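Local coordinates for flagellar hook-associated protein 3 (Bacillus cereus, PDB 5ZIY) that probably forms, as hook-associated protein FlgL, part of the junction that joins the flagellar hook to the flagellin filament, at residues A13-H16 with S17-N20; G73-I76 with D77-K81; W122-N125 with D126-F130; I144-L147 with K148-E152; I177-T180 with T181-S185. All coordinates share one frame; numbering follows the deposited sequence.

Contact 1 (A13-H16 with S17-N20); sequences AIQH and SLAN. With ZN (zinc ion), chain F.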
loop_
_atom_site.group_PDB
_atom_site.type_symbol
_atom_site.label_atom_id
_atom_site.label_comp_id
_atom_site.label_asym_id
_atom_site.label_seq_id
_atom_site.Cartn_x
_atom_site.Cartn_y
_atom_site.Cartn_z
ATOM N N ALA A 13 28.249 -26.023 15.489
ATOM C CA ALA A 13 26.878 -26.173 14.964
ATOM C C ALA A 13 25.882 -25.150 15.559
ATOM O O ALA A 13 25.117 -24.525 14.844
ATOM C CB ALA A 13 26.384 -27.594 15.186
ATOM N N ILE A 14 25.921 -24.996 16.877
ATOM C CA ILE A 14 25.056 -24.061 17.597
ATOM C C ILE A 14 25.323 -22.608 17.169
ATOM O O ILE A 14 24.385 -21.833 16.969
ATOM C CB ILE A 14 25.239 -24.238 19.151
ATOM C CG1 ILE A 14 24.688 -25.607 19.605
ATOM C CG2 ILE A 14 24.561 -23.125 19.915
ATOM C CD1 ILE A 14 24.643 -25.831 21.138
ATOM N N GLN A 15 26.592 -22.236 16.999
ATOM C CA GLN A 15 26.920 -20.874 16.537
ATOM C C GLN A 15 26.509 -20.653 15.095
ATOM O O GLN A 15 26.001 -19.615 14.754
ATOM C CB GLN A 15 28.406 -20.547 16.690
ATOM C CG GLN A 15 28.925 -20.615 18.129
ATOM C CD GLN A 15 28.112 -19.785 19.128
ATOM O OE1 GLN A 15 27.651 -18.678 18.825
ATOM N NE2 GLN A 15 27.941 -20.324 20.330
ATOM N N HIS A 16 26.755 -21.624 14.237
ATOM C CA HIS A 16 26.296 -21.493 12.871
ATOM C C HIS A 16 24.797 -21.242 12.844
ATOM O O HIS A 16 24.347 -20.335 12.149
ATOM C CB HIS A 16 26.610 -22.734 12.043
ATOM C CG HIS A 16 26.096 -22.645 10.652
ATOM N ND1 HIS A 16 26.693 -21.859 9.690
ATOM C CD2 HIS A 16 25.016 -23.210 10.062
ATOM C CE1 HIS A 16 26.019 -21.964 8.563
ATOM N NE2 HIS A 16 25.001 -22.784 8.759
ATOM N N SER A 17 24.025 -22.045 13.573
ATOM C CA SER A 17 22.571 -21.903 13.542
ATOM C C SER A 17 22.192 -20.554 14.142
ATOM O O SER A 17 21.397 -19.828 13.581
ATOM C CB SER A 17 21.874 -23.025 14.293
ATOM O OG SER A 17 22.431 -24.306 14.004
ATOM N N LEU A 18 22.803 -20.192 15.267
ATOM C CA LEU A 18 22.498 -18.908 15.896
ATOM C C LEU A 18 22.766 -17.732 14.966
ATOM O O LEU A 18 22.001 -16.793 14.974
ATOM C CB LEU A 18 23.241 -18.712 17.236
ATOM C CG LEU A 18 22.715 -19.494 18.443
ATOM C CD1 LEU A 18 23.702 -19.407 19.569
ATOM C CD2 LEU A 18 21.351 -18.964 18.880
ATOM N N ALA A 19 23.807 -17.788 14.135
ATOM C CA ALA A 19 24.041 -16.685 13.181
ATOM C C ALA A 19 22.979 -16.615 12.063
ATOM O O ALA A 19 22.622 -15.517 11.556
ATOM C CB ALA A 19 25.428 -16.799 12.576
ATOM N N ASN A 20 22.503 -17.771 11.618
ATOM C CA ASN A 20 21.389 -17.776 10.658
ATOM C C ASN A 20 20.126 -17.174 11.290
ATOM O O ASN A 20 19.422 -16.395 10.651
ATOM C CB ASN A 20 21.110 -19.178 10.165
ATOM C CG ASN A 20 22.055 -19.593 9.025
ATOM O OD1 ASN A 20 22.452 -20.762 8.922
ATOM N ND2 ASN A 20 22.369 -18.644 8.137
HETATM ZN ZN ZN F . 28.797 -21.136 9.672
#

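Contact 2 (G73-I76 with D77-K81); sequences GVEI and DQILK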
loop_
_atom_site.group_PDB
_atom_site.type_symbol
_atom_site.label_atom_id
_atom_site.label_comp_id
_atom_site.label_asym_id
_atom_site.label_seq_id
_atom_site.Cartn_x
_atom_site.Cartn_y
_atom_site.Cartn_z
ATOM N N GLY A 73 -17.453 19.026 -4.087
ATOM C CA GLY A 73 -16.390 18.921 -5.103
ATOM C C GLY A 73 -15.031 19.352 -4.591
ATOM O O GLY A 73 -14.017 18.688 -4.863
ATOM N N VAL A 74 -15.000 20.448 -3.829
ATOM C CA VAL A 74 -13.755 20.921 -3.199
ATOM C C VAL A 74 -13.158 19.885 -2.281
ATOM O O VAL A 74 -11.994 19.539 -2.430
ATOM C CB VAL A 74 -13.951 22.235 -2.411
ATOM C CG1 VAL A 74 -12.801 22.458 -1.455
ATOM C CG2 VAL A 74 -14.086 23.429 -3.397
ATOM N N GLU A 75 -13.937 19.369 -1.338
ATOM C CA GLU A 75 -13.389 18.433 -0.354
ATOM C C GLU A 75 -12.888 17.152 -1.021
ATOM O O GLU A 75 -11.885 16.586 -0.594
ATOM C CB GLU A 75 -14.415 18.101 0.719
ATOM C CG GLU A 75 -13.955 18.426 2.136
ATOM C CD GLU A 75 -13.521 17.219 2.909
ATOM O OE1 GLU A 75 -12.415 16.708 2.612
ATOM O OE2 GLU A 75 -14.285 16.800 3.828
ATOM N N ILE A 76 -13.574 16.708 -2.064
ATOM C CA ILE A 76 -13.105 15.586 -2.852
ATOM C C ILE A 76 -11.696 15.881 -3.431
ATOM O O ILE A 76 -10.896 14.984 -3.604
ATOM C CB ILE A 76 -14.072 15.264 -3.992
ATOM C CG1 ILE A 76 -15.386 14.684 -3.460
ATOM C CG2 ILE A 76 -13.446 14.275 -4.950
ATOM C CD1 ILE A 76 -15.428 13.190 -3.481
ATOM N N ASP A 77 -11.436 17.151 -3.734
ATOM C CA ASP A 77 -10.118 17.626 -4.165
ATOM C C ASP A 77 -9.045 17.500 -3.077
ATOM O O ASP A 77 -7.895 17.169 -3.381
ATOM C CB ASP A 77 -10.224 19.072 -4.654
ATOM C CG ASP A 77 -8.964 19.564 -5.324
ATOM O OD1 ASP A 77 -8.686 19.136 -6.462
ATOM O OD2 ASP A 77 -8.274 20.411 -4.698
ATOM N N GLN A 78 -9.400 17.766 -1.832
ATOM C CA GLN A 78 -8.474 17.524 -0.728
ATOM C C GLN A 78 -8.142 16.019 -0.656
ATOM O O GLN A 78 -6.995 15.618 -0.440
ATOM C CB GLN A 78 -9.060 17.954 0.627
ATOM C CG GLN A 78 -9.372 19.451 0.823
ATOM C CD GLN A 78 -9.886 19.777 2.256
ATOM O OE1 GLN A 78 -11.072 20.068 2.448
ATOM N NE2 GLN A 78 -8.988 19.713 3.261
ATOM N N ILE A 79 -9.174 15.200 -0.821
ATOM C CA ILE A 79 -9.033 13.758 -0.776
ATOM C C ILE A 79 -8.148 13.291 -1.927
ATOM O O ILE A 79 -7.296 12.418 -1.754
ATOM C CB ILE A 79 -10.441 13.086 -0.751
ATOM C CG1 ILE A 79 -11.088 13.333 0.630
ATOM C CG2 ILE A 79 -10.379 11.588 -0.956
ATOM C CD1 ILE A 79 -12.570 12.858 0.738
ATOM N N LEU A 80 -8.320 13.880 -3.095
ATOM C CA LEU A 80 -7.476 13.526 -4.216
ATOM C C LEU A 80 -5.990 13.793 -3.851
ATOM O O LEU A 80 -5.113 12.946 -4.065
ATOM C CB LEU A 80 -7.886 14.306 -5.470
ATOM C CG LEU A 80 -6.861 14.294 -6.598
ATOM C CD1 LEU A 80 -6.771 12.937 -7.212
ATOM C CD2 LEU A 80 -7.254 15.313 -7.664
ATOM N N LYS A 81 -5.727 14.961 -3.280
ATOM C CA LYS A 81 -4.368 15.302 -2.865
ATOM C C LYS A 81 -3.830 14.326 -1.808
ATOM O O LYS A 81 -2.697 13.917 -1.869
ATOM C CB LYS A 81 -4.305 16.758 -2.378
ATOM C CG LYS A 81 -4.609 17.781 -3.490
ATOM C CD LYS A 81 -4.419 19.232 -2.965
ATOM C CE LYS A 81 -5.236 20.306 -3.733
ATOM N NZ LYS A 81 -5.275 20.100 -5.219
#

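Contact 3 (W122-N125 with D126-F130); sequences WKLN and DGYEF. With ZN (zinc ion), chain C.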
loop_
_atom_site.group_PDB
_atom_site.type_symbol
_atom_site.label_atom_id
_atom_site.label_comp_id
_atom_site.label_asym_id
_atom_site.label_seq_id
_atom_site.Cartn_x
_atom_site.Cartn_y
_atom_site.Cartn_z
ATOM N N TRP A 122 12.175 -8.955 -2.061
ATOM C CA TRP A 122 13.080 -9.139 -0.919
ATOM C C TRP A 122 12.980 -10.641 -0.550
ATOM O O TRP A 122 11.910 -11.320 -0.759
ATOM C CB TRP A 122 12.590 -8.334 0.281
ATOM C CG TRP A 122 12.982 -6.965 0.310
ATOM C CD1 TRP A 122 13.474 -6.221 -0.719
ATOM C CD2 TRP A 122 12.952 -6.104 1.444
ATOM N NE1 TRP A 122 13.737 -4.957 -0.297
ATOM C CE2 TRP A 122 13.453 -4.858 1.033
ATOM C CE3 TRP A 122 12.593 -6.281 2.775
ATOM C CZ2 TRP A 122 13.550 -3.778 1.882
ATOM C CZ3 TRP A 122 12.696 -5.222 3.622
ATOM C CH2 TRP A 122 13.170 -3.972 3.171
ATOM N N LYS A 123 14.082 -11.150 -0.038
ATOM C CA LYS A 123 14.192 -12.557 0.198
ATOM C C LYS A 123 14.774 -12.795 1.574
ATOM O O LYS A 123 15.841 -12.342 1.882
ATOM C CB LYS A 123 15.062 -13.138 -0.883
ATOM C CG LYS A 123 15.370 -14.553 -0.719
ATOM C CD LYS A 123 16.137 -15.038 -1.915
ATOM C CE LYS A 123 16.900 -16.279 -1.578
ATOM N NZ LYS A 123 17.021 -17.161 -2.753
ATOM N N LEU A 124 14.027 -13.460 2.425
ATOM C CA LEU A 124 14.503 -13.781 3.759
ATOM C C LEU A 124 15.718 -14.706 3.716
ATOM O O LEU A 124 15.946 -15.379 2.711
ATOM C CB LEU A 124 13.381 -14.474 4.550
ATOM C CG LEU A 124 12.422 -13.620 5.360
ATOM C CD1 LEU A 124 12.163 -12.301 4.689
ATOM C CD2 LEU A 124 11.119 -14.430 5.714
ATOM N N ASN A 125 16.461 -14.746 4.830
ATOM C CA ASN A 125 17.656 -15.602 4.965
ATOM C C ASN A 125 17.375 -17.071 4.694
ATOM O O ASN A 125 18.248 -17.766 4.222
ATOM C CB ASN A 125 18.254 -15.509 6.374
ATOM C CG ASN A 125 19.708 -16.017 6.436
ATOM O OD1 ASN A 125 20.085 -16.832 7.296
ATOM N ND2 ASN A 125 20.521 -15.508 5.552
ATOM N N ASP A 126 16.168 -17.526 5.039
ATOM C CA ASP A 126 15.741 -18.908 4.824
ATOM C C ASP A 126 15.081 -19.162 3.455
ATOM O O ASP A 126 14.467 -20.210 3.259
ATOM C CB ASP A 126 14.750 -19.351 5.943
ATOM C CG ASP A 126 13.328 -18.818 5.727
ATOM O OD1 ASP A 126 13.140 -17.932 4.891
ATOM O OD2 ASP A 126 12.375 -19.269 6.405
ATOM N N GLY A 127 15.152 -18.220 2.522
ATOM C CA GLY A 127 14.589 -18.453 1.187
ATOM C C GLY A 127 13.230 -17.854 0.868
ATOM O O GLY A 127 12.886 -17.742 -0.315
ATOM N N TYR A 128 12.457 -17.450 1.890
ATOM C CA TYR A 128 11.114 -16.902 1.636
ATOM C C TYR A 128 11.183 -15.541 0.906
ATOM O O TYR A 128 11.825 -14.616 1.358
ATOM C CB TYR A 128 10.303 -16.777 2.934
ATOM C CG TYR A 128 8.895 -16.253 2.724
ATOM C CD1 TYR A 128 7.839 -17.087 2.308
ATOM C CD2 TYR A 128 8.616 -14.920 2.943
ATOM C CE1 TYR A 128 6.518 -16.571 2.133
ATOM C CE2 TYR A 128 7.329 -14.400 2.743
ATOM C CZ TYR A 128 6.296 -15.209 2.349
ATOM O OH TYR A 128 5.049 -14.589 2.168
ATOM N N GLU A 129 10.475 -15.439 -0.196
ATOM C CA GLU A 129 10.442 -14.234 -1.007
ATOM C C GLU A 129 9.100 -13.553 -1.065
ATOM O O GLU A 129 8.111 -14.190 -1.138
ATOM C CB GLU A 129 10.779 -14.601 -2.446
ATOM C CG GLU A 129 12.121 -15.180 -2.593
ATOM C CD GLU A 129 12.485 -15.280 -4.042
ATOM O OE1 GLU A 129 11.691 -15.907 -4.807
ATOM O OE2 GLU A 129 13.535 -14.700 -4.402
ATOM N N PHE A 130 9.094 -12.233 -1.039
ATOM C CA PHE A 130 7.868 -11.461 -1.268
ATOM C C PHE A 130 8.185 -10.163 -2.002
ATOM O O PHE A 130 9.339 -9.742 -2.081
ATOM C CB PHE A 130 7.166 -11.156 0.035
ATOM C CG PHE A 130 7.864 -10.126 0.873
ATOM C CD1 PHE A 130 8.987 -10.459 1.606
ATOM C CD2 PHE A 130 7.376 -8.837 0.955
ATOM C CE1 PHE A 130 9.605 -9.502 2.395
ATOM C CE2 PHE A 130 8.034 -7.876 1.707
ATOM C CZ PHE A 130 9.132 -8.221 2.427
HETATM ZN ZN ZN C . 14.062 -15.626 -6.285
#

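Contact 4 (I144-L147 with K148-E152); sequences IKTL and KQMSE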
loop_
_atom_site.group_PDB
_atom_site.type_symbol
_atom_site.label_atom_id
_atom_site.label_comp_id
_atom_site.label_asym_id
_atom_site.label_seq_id
_atom_site.Cartn_x
_atom_site.Cartn_y
_atom_site.Cartn_z
ATOM N N ILE A 144 -7.009 7.325 -8.570
ATOM C CA ILE A 144 -6.736 8.753 -8.679
ATOM C C ILE A 144 -7.527 9.382 -9.824
ATOM O O ILE A 144 -8.081 10.456 -9.671
ATOM C CB ILE A 144 -5.209 9.020 -8.839
ATOM C CG1 ILE A 144 -4.468 8.477 -7.633
ATOM C CG2 ILE A 144 -4.914 10.518 -9.084
ATOM C CD1 ILE A 144 -2.932 8.306 -7.812
ATOM N N LYS A 145 -7.583 8.713 -10.970
ATOM C CA LYS A 145 -8.297 9.271 -12.133
ATOM C C LYS A 145 -9.762 9.454 -11.821
ATOM O O LYS A 145 -10.329 10.478 -12.175
ATOM C CB LYS A 145 -8.139 8.386 -13.370
ATOM C CG LYS A 145 -6.722 8.426 -13.913
ATOM C CD LYS A 145 -6.439 7.380 -14.984
ATOM C CE LYS A 145 -5.058 7.626 -15.637
ATOM N NZ LYS A 145 -4.506 6.444 -16.384
ATOM N N THR A 146 -10.358 8.456 -11.152
ATOM C CA THR A 146 -11.752 8.541 -10.739
ATOM C C THR A 146 -11.948 9.721 -9.762
ATOM O O THR A 146 -12.858 10.504 -9.943
ATOM C CB THR A 146 -12.248 7.228 -10.117
ATOM O OG1 THR A 146 -12.105 6.169 -11.080
ATOM C CG2 THR A 146 -13.738 7.332 -9.688
ATOM N N LEU A 147 -11.069 9.870 -8.758
ATOM C CA LEU A 147 -11.241 10.972 -7.785
ATOM C C LEU A 147 -11.177 12.322 -8.552
ATOM O O LEU A 147 -11.948 13.242 -8.289
ATOM C CB LEU A 147 -10.178 10.937 -6.665
ATOM C CG LEU A 147 -10.328 9.834 -5.602
ATOM C CD1 LEU A 147 -9.089 9.866 -4.618
ATOM C CD2 LEU A 147 -11.652 9.929 -4.866
ATOM N N LYS A 148 -10.271 12.421 -9.510
ATOM C CA LYS A 148 -10.143 13.660 -10.270
ATOM C C LYS A 148 -11.388 14.012 -11.092
ATOM O O LYS A 148 -11.810 15.155 -11.107
ATOM C CB LYS A 148 -8.895 13.636 -11.130
ATOM C CG LYS A 148 -8.633 14.967 -11.793
ATOM C CD LYS A 148 -7.577 14.863 -12.821
ATOM C CE LYS A 148 -7.348 16.204 -13.524
ATOM N NZ LYS A 148 -8.016 16.151 -14.839
ATOM N N GLN A 149 -11.988 13.034 -11.755
ATOM C CA GLN A 149 -13.224 13.274 -12.483
ATOM C C GLN A 149 -14.397 13.559 -11.506
ATOM O O GLN A 149 -15.361 14.238 -11.872
ATOM C CB GLN A 149 -13.580 12.091 -13.398
ATOM C CG GLN A 149 -12.531 11.707 -14.431
ATOM C CD GLN A 149 -12.872 10.364 -15.106
ATOM O OE1 GLN A 149 -13.942 10.223 -15.725
ATOM N NE2 GLN A 149 -11.981 9.362 -14.958
ATOM N N MET A 150 -14.314 13.015 -10.285
ATOM C CA MET A 150 -15.331 13.245 -9.249
ATOM C C MET A 150 -15.305 14.711 -8.846
ATOM O O MET A 150 -16.309 15.375 -8.876
ATOM C CB MET A 150 -15.083 12.371 -8.025
ATOM C CG MET A 150 -15.684 10.966 -8.093
ATOM S SD MET A 150 -15.382 10.030 -6.550
ATOM C CE MET A 150 -16.655 8.763 -6.599
ATOM N N SER A 151 -14.106 15.214 -8.569
ATOM C CA SER A 151 -13.902 16.591 -8.142
ATOM C C SER A 151 -14.323 17.593 -9.222
ATOM O O SER A 151 -15.041 18.576 -8.957
ATOM C CB SER A 151 -12.424 16.747 -7.787
ATOM O OG SER A 151 -12.050 18.097 -7.635
ATOM N N GLU A 152 -13.912 17.335 -10.451
ATOM C CA GLU A 152 -14.343 18.189 -11.551
ATOM C C GLU A 152 -15.855 18.130 -11.824
ATOM O O GLU A 152 -16.467 19.170 -12.061
ATOM C CB GLU A 152 -13.529 17.888 -12.824
#

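Contact 5 (I177-T180 with T181-S185); sequences INRT and TEVGS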
loop_
_atom_site.group_PDB
_atom_site.type_symbol
_atom_site.label_atom_id
_atom_site.label_comp_id
_atom_site.label_asym_id
_atom_site.label_seq_id
_atom_site.Cartn_x
_atom_site.Cartn_y
_atom_site.Cartn_z
ATOM N N ILE A 177 -9.259 -2.795 -0.999
ATOM C CA ILE A 177 -9.563 -3.743 0.100
ATOM C C ILE A 177 -8.874 -5.106 -0.144
ATOM O O ILE A 177 -8.262 -5.655 0.745
ATOM C CB ILE A 177 -11.055 -3.956 0.271
ATOM C CG1 ILE A 177 -11.738 -2.655 0.731
ATOM C CG2 ILE A 177 -11.345 -5.140 1.242
ATOM C CD1 ILE A 177 -13.300 -2.716 0.677
ATOM N N ASN A 178 -9.012 -5.662 -1.342
ATOM C CA ASN A 178 -8.348 -6.930 -1.650
ATOM C C ASN A 178 -6.833 -6.819 -1.470
ATOM O O ASN A 178 -6.198 -7.753 -0.955
ATOM C CB ASN A 178 -8.664 -7.419 -3.063
ATOM C CG ASN A 178 -10.132 -7.787 -3.243
ATOM O OD1 ASN A 178 -10.827 -8.062 -2.276
ATOM N ND2 ASN A 178 -10.612 -7.770 -4.492
ATOM N N ARG A 179 -6.224 -5.705 -1.876
ATOM C CA ARG A 179 -4.766 -5.591 -1.634
ATOM C C ARG A 179 -4.444 -5.520 -0.131
ATOM O O ARG A 179 -3.423 -6.065 0.337
ATOM C CB ARG A 179 -4.152 -4.389 -2.349
ATOM C CG ARG A 179 -2.623 -4.267 -2.182
ATOM C CD ARG A 179 -1.881 -5.444 -2.808
ATOM N NE ARG A 179 -2.069 -5.524 -4.256
ATOM C CZ ARG A 179 -1.323 -4.901 -5.182
ATOM N NH1 ARG A 179 -0.291 -4.115 -4.821
ATOM N NH2 ARG A 179 -1.597 -5.078 -6.490
ATOM N N THR A 180 -5.271 -4.816 0.619
ATOM C CA THR A 180 -5.049 -4.681 2.041
ATOM C C THR A 180 -5.059 -6.076 2.662
ATOM O O THR A 180 -4.243 -6.378 3.519
ATOM C CB THR A 180 -6.132 -3.810 2.681
ATOM O OG1 THR A 180 -6.068 -2.515 2.083
ATOM C CG2 THR A 180 -5.915 -3.670 4.172
ATOM N N THR A 181 -5.942 -6.931 2.179
ATOM C CA THR A 181 -6.076 -8.276 2.688
ATOM C C THR A 181 -4.880 -9.161 2.334
ATOM O O THR A 181 -4.378 -9.901 3.198
ATOM C CB THR A 181 -7.346 -8.897 2.148
ATOM O OG1 THR A 181 -8.448 -8.239 2.781
ATOM C CG2 THR A 181 -7.406 -10.399 2.479
ATOM N N GLU A 182 -4.425 -9.070 1.080
ATOM C CA GLU A 182 -3.218 -9.758 0.653
ATOM C C GLU A 182 -2.021 -9.285 1.495
ATOM O O GLU A 182 -1.211 -10.090 1.934
ATOM C CB GLU A 182 -2.972 -9.561 -0.850
ATOM C CG GLU A 182 -1.649 -10.165 -1.357
ATOM C CD GLU A 182 -1.314 -9.887 -2.860
ATOM O OE1 GLU A 182 -2.080 -9.186 -3.598
ATOM O OE2 GLU A 182 -0.253 -10.405 -3.301
ATOM N N VAL A 183 -1.927 -7.988 1.760
ATOM C CA VAL A 183 -0.843 -7.476 2.549
ATOM C C VAL A 183 -0.915 -7.939 4.034
ATOM O O VAL A 183 0.105 -8.285 4.626
ATOM C CB VAL A 183 -0.716 -5.931 2.434
ATOM C CG1 VAL A 183 0.274 -5.423 3.473
ATOM C CG2 VAL A 183 -0.226 -5.484 0.995
ATOM N N GLY A 184 -2.108 -7.914 4.621
ATOM C CA GLY A 184 -2.380 -8.484 5.959
ATOM C C GLY A 184 -1.913 -9.932 6.122
ATOM O O GLY A 184 -1.330 -10.304 7.148
ATOM N N SER A 185 -2.146 -10.720 5.083
ATOM C CA SER A 185 -1.773 -12.129 5.001
ATOM C C SER A 185 -0.236 -12.329 5.011
ATOM O O SER A 185 0.305 -13.139 5.770
ATOM C CB SER A 185 -2.423 -12.677 3.719
ATOM O OG SER A 185 -2.201 -14.048 3.544
HETATM O O HOH W 1 -4.418 -7.260 -4.675
#

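Contact 1 (A13-H16 with S17-N20)
Two successive turns of the long helix 8-60, within the flagellin-type N-terminal helical region, meet here, and the first of them carries a zinc ligand. His-16 binds the zinc ion through ND1 at 2.2 Å. Its CG stands anti to the backbone N (chi1 178°), which swings the imidazole off the helix surface toward the metal. The far side of the ring turns to Asn-20, one turn on: His-16 NE2 lies 3.3 Å from Asn-20 OD1, but the angle is too poor for a hydrogen bond, and the ring and amide planes stand 83° apart. A histidine suits this exposed place because it offers a nitrogen to a metal beyond the helix surface. Asn-20, whose amide carries both a donor and an acceptor, also gives ND2 weakly to Asn-125 OD1 of the beta hairpin. Ile-14 and Leu-18 lie side by side, pointing the same way, with Ile-14 CG2 at 3.8 Å from Leu-18 CD1; Leu-18 goes on to touch Asn-201 and Leu-204 of helix 162-204. The backbone bond Leu-18 N to Ile-14 O, 2.8 Å, sets the two one turn apart. Ser-17 is short enough to fold back on its own helix: with OG beside the backbone N (chi1 -44°), it doubles the grip on one carbonyl. Ser-17 N at 3.0 Å and Ser-17 OG at 2.8 Å both donate to Ala-13 O, reaching it from opposite faces of its plane.

Contact 2 (G73-I76 with D77-K81)
Glu-75 and Ile-79 are joined by a backbone bond, Ile-79 N to Glu-75 O at 3.1 Å, and Ile-76 and Leu-80 by a shorter one, Leu-80 N to Ile-76 O at 2.8 Å. Asp-77 N reaches back to Gly-73 O at 3.2 Å. The charged side chains add a salt bridge one turn apart: Lys-81 NZ stands 3.1 Å from Asp-77 OD2, though its hydrogen bond is weak. Asp-77 holds CG anti to its backbone N (chi1 -171°), which leans the carboxylate along the helix toward the lysine, and the long Lys-81 chain curls at its end to meet it. Such an i to i+4 pair of opposite charges is a familiar surface feature of an alpha-helix, here helix 67-87 of the flagellin-type N-terminal region. Glu-75 bends at chi2 and passes across Gln-78, their carboxylate and amide planes 54° apart. The nearest atoms are a methylene and an amide oxygen, Glu-75 CG and Gln-78 OE1, 3.3 Å apart, while Glu-75 OE2 makes a long, weak ion pair with Arg-51. Inward, the branched residues suit a face pressed between helices. Ile-76 packs on Ala-52 and Thr-56 of helix 8-60 and on Ser-151 and Met-154 of helix 137-155; Ile-79 meets Ser-48 and Arg-51, and Leu-80 meets Ile-144. The CG1 of Ile-79 lies against the preceding turn, 3.6 Å from Glu-75 O.

Contact 3 (W122-N125 with D126-F130)
Trp-122 and Phe-130 lie side by side on one face of the hairpin, pointing the same way. The Phe-130 ring meets the tryptophan obliquely, CE1 at 3.8 Å from Trp-122 CB; at its edge, near the ring plane, comes Leu-124 CD1. Phe-130 CG sits between its backbone N and carbonyl carbon (chi1 72°), a cramped rotamer that brings the ring back over the partner strand. Leu-124 CD2 approaches the Tyr-128 ring obliquely and lies 3.7 Å from Tyr-128 CB, while that ring packs edge-to-face with Phe-193 of helix 162-204. Trp-122 and Phe-130 suit a face laid on helices: both meet helix 8-60, and Phe-130 also helix 162-204. On the other face the Lys-123 chain crosses Glu-129, whose OE2 binds a zinc ion at 2.2 Å. Trp-122 and Phe-130 form a hydrogen-bonded antiparallel pair, and Leu-124 N bonds to Tyr-128 O at 2.7 Å. Tyr-128 N donates to Asp-126 OD1 at 3.1 Å, coming from above the carboxylate plane. Gly-127, with a positive phi of 101° that would crowd a CB, gives its N to Leu-124 O. The whole is a beta hairpin closed by a type I turn from Leu-124 to Gly-127, its tip braced by an Asx turn.

Contact 4 (I144-L147 with K148-E152)
Ile-144 starts the run by accepting from Lys-148 N at its carbonyl O, 2.9 Å, an ordinary helical bond; its branched side chain turns to helix 67-87 and to Phe-107 of a loop rather than to its own next turn. Lys-145, exposed, offers its carbonyl twice to the same residue: Gln-149 N donates to Lys-145 O at 3.1 Å, and Gln-149 NE2 adds a weak bond to it at 3.4 Å. Gln-149 has CG beside its backbone N (chi1 -58°), which carries the amide back along the helix to that oxygen. Glutamine fits an exposed position where its chain still touches Leu-165. Thr-146, buried, has OG1 in bonding range of two acceptors, Pro-142 O one turn earlier and Glu-168 OE1 of helix 162-204; its single proton can serve one at a time. Its carbonyl takes Met-150 N at 2.9 Å, and Met-150 CG lies over the same oxygen at 3.4 Å. Leu-147 closes the segment. Its CD2 passes across the thioether, 4.1 Å from Met-150 SD, the flexible methionine filling space beside the stiffer leucine fork. Leu-147 O receives Ser-151 N at 2.9 Å. Helix 137-155 is thus held among three others: Ile-144, Leu-147 and Ser-151 face helix 67-87 at Leu-80, Val-83, Val-84 and Asp-77; Leu-147 and Met-150 reach helix 8-60 at Leu-49, Ala-52 and Thr-56; and Met-150 also packs on helix 162-204.

Contact 5 (I177-T180 with T181-S185)
Regular i to i+4 backbone bonds join Ile-177 to Thr-181, Asn-178 to Glu-182, Arg-179 to Val-183 and Thr-180 to Gly-184, with Val-183 N to Arg-179 O at 2.8 Å. This is a middle portion of the long alpha-helix 162-204, which runs beside helix 8-60. Across one turn Arg-179 and Glu-182 lie side by side, pointing the same way, their guanidinium and carboxylate planes 70° apart. The charges form only a long salt bridge, Arg-179 NE to Glu-182 OE1 at 3.7 Å: the oxygen is well out of the guanidinium plane and no N-H points at it. The pair is an i to i+3 match of opposite charge at the surface. Glu-182 OE2 also makes a weak, long ion pair with Arg-134, and that arginine lies near the Arg-179 guanidinium too, so the carboxylate probably eases the closeness of two positive groups. The arginine bends at chi2 and chi3 (64° and 63°), which folds its chain over the helix, so that Arg-179 CD comes to 4.1 Å from Val-183 CG2. Beta-branched Val-183, buried, meets Leu-42 of helix 8-60, as does Arg-179. Thr-180 also meets Leu-42, while its hydroxyl bonds to Ile-176 O. The other threonine donates weakly to its own helix, Thr-181 OG1 to Ile-177 O at 3.3 Å, next to the stronger Thr-181 N bond. A water molecule bridges the carboxylate and the guanidinium: it accepts from Arg-179 NE at 3.0 Å, at the guanidinium edge and in its plane, and donates to Glu-182 OE1 at 3.2 Å.

Contacts 4 and 2 are the more enclosed, the first buried and the second partly so: helices 67-87 and 137-155 press together there, and both also rest on helix 8-60, with branched and thioether side chains doing most of the work. Contacts 1 and 5 belong to the surfaces of the two longest helices, and their chemistry is more polar, a metal ligand in one and a water-bridged charge pair in the other. Contact 3 alone is a hairpin; it is partly buried against those same long helices and touches contact 1 through Asn-20 and Asn-125. Contacts 1 and 2 sit on opposite sides of the chain's centre, their centres about 54 Å apart, whereas contact 5 lies closest to that centre. Zinc binds residues of contacts 1 and 3.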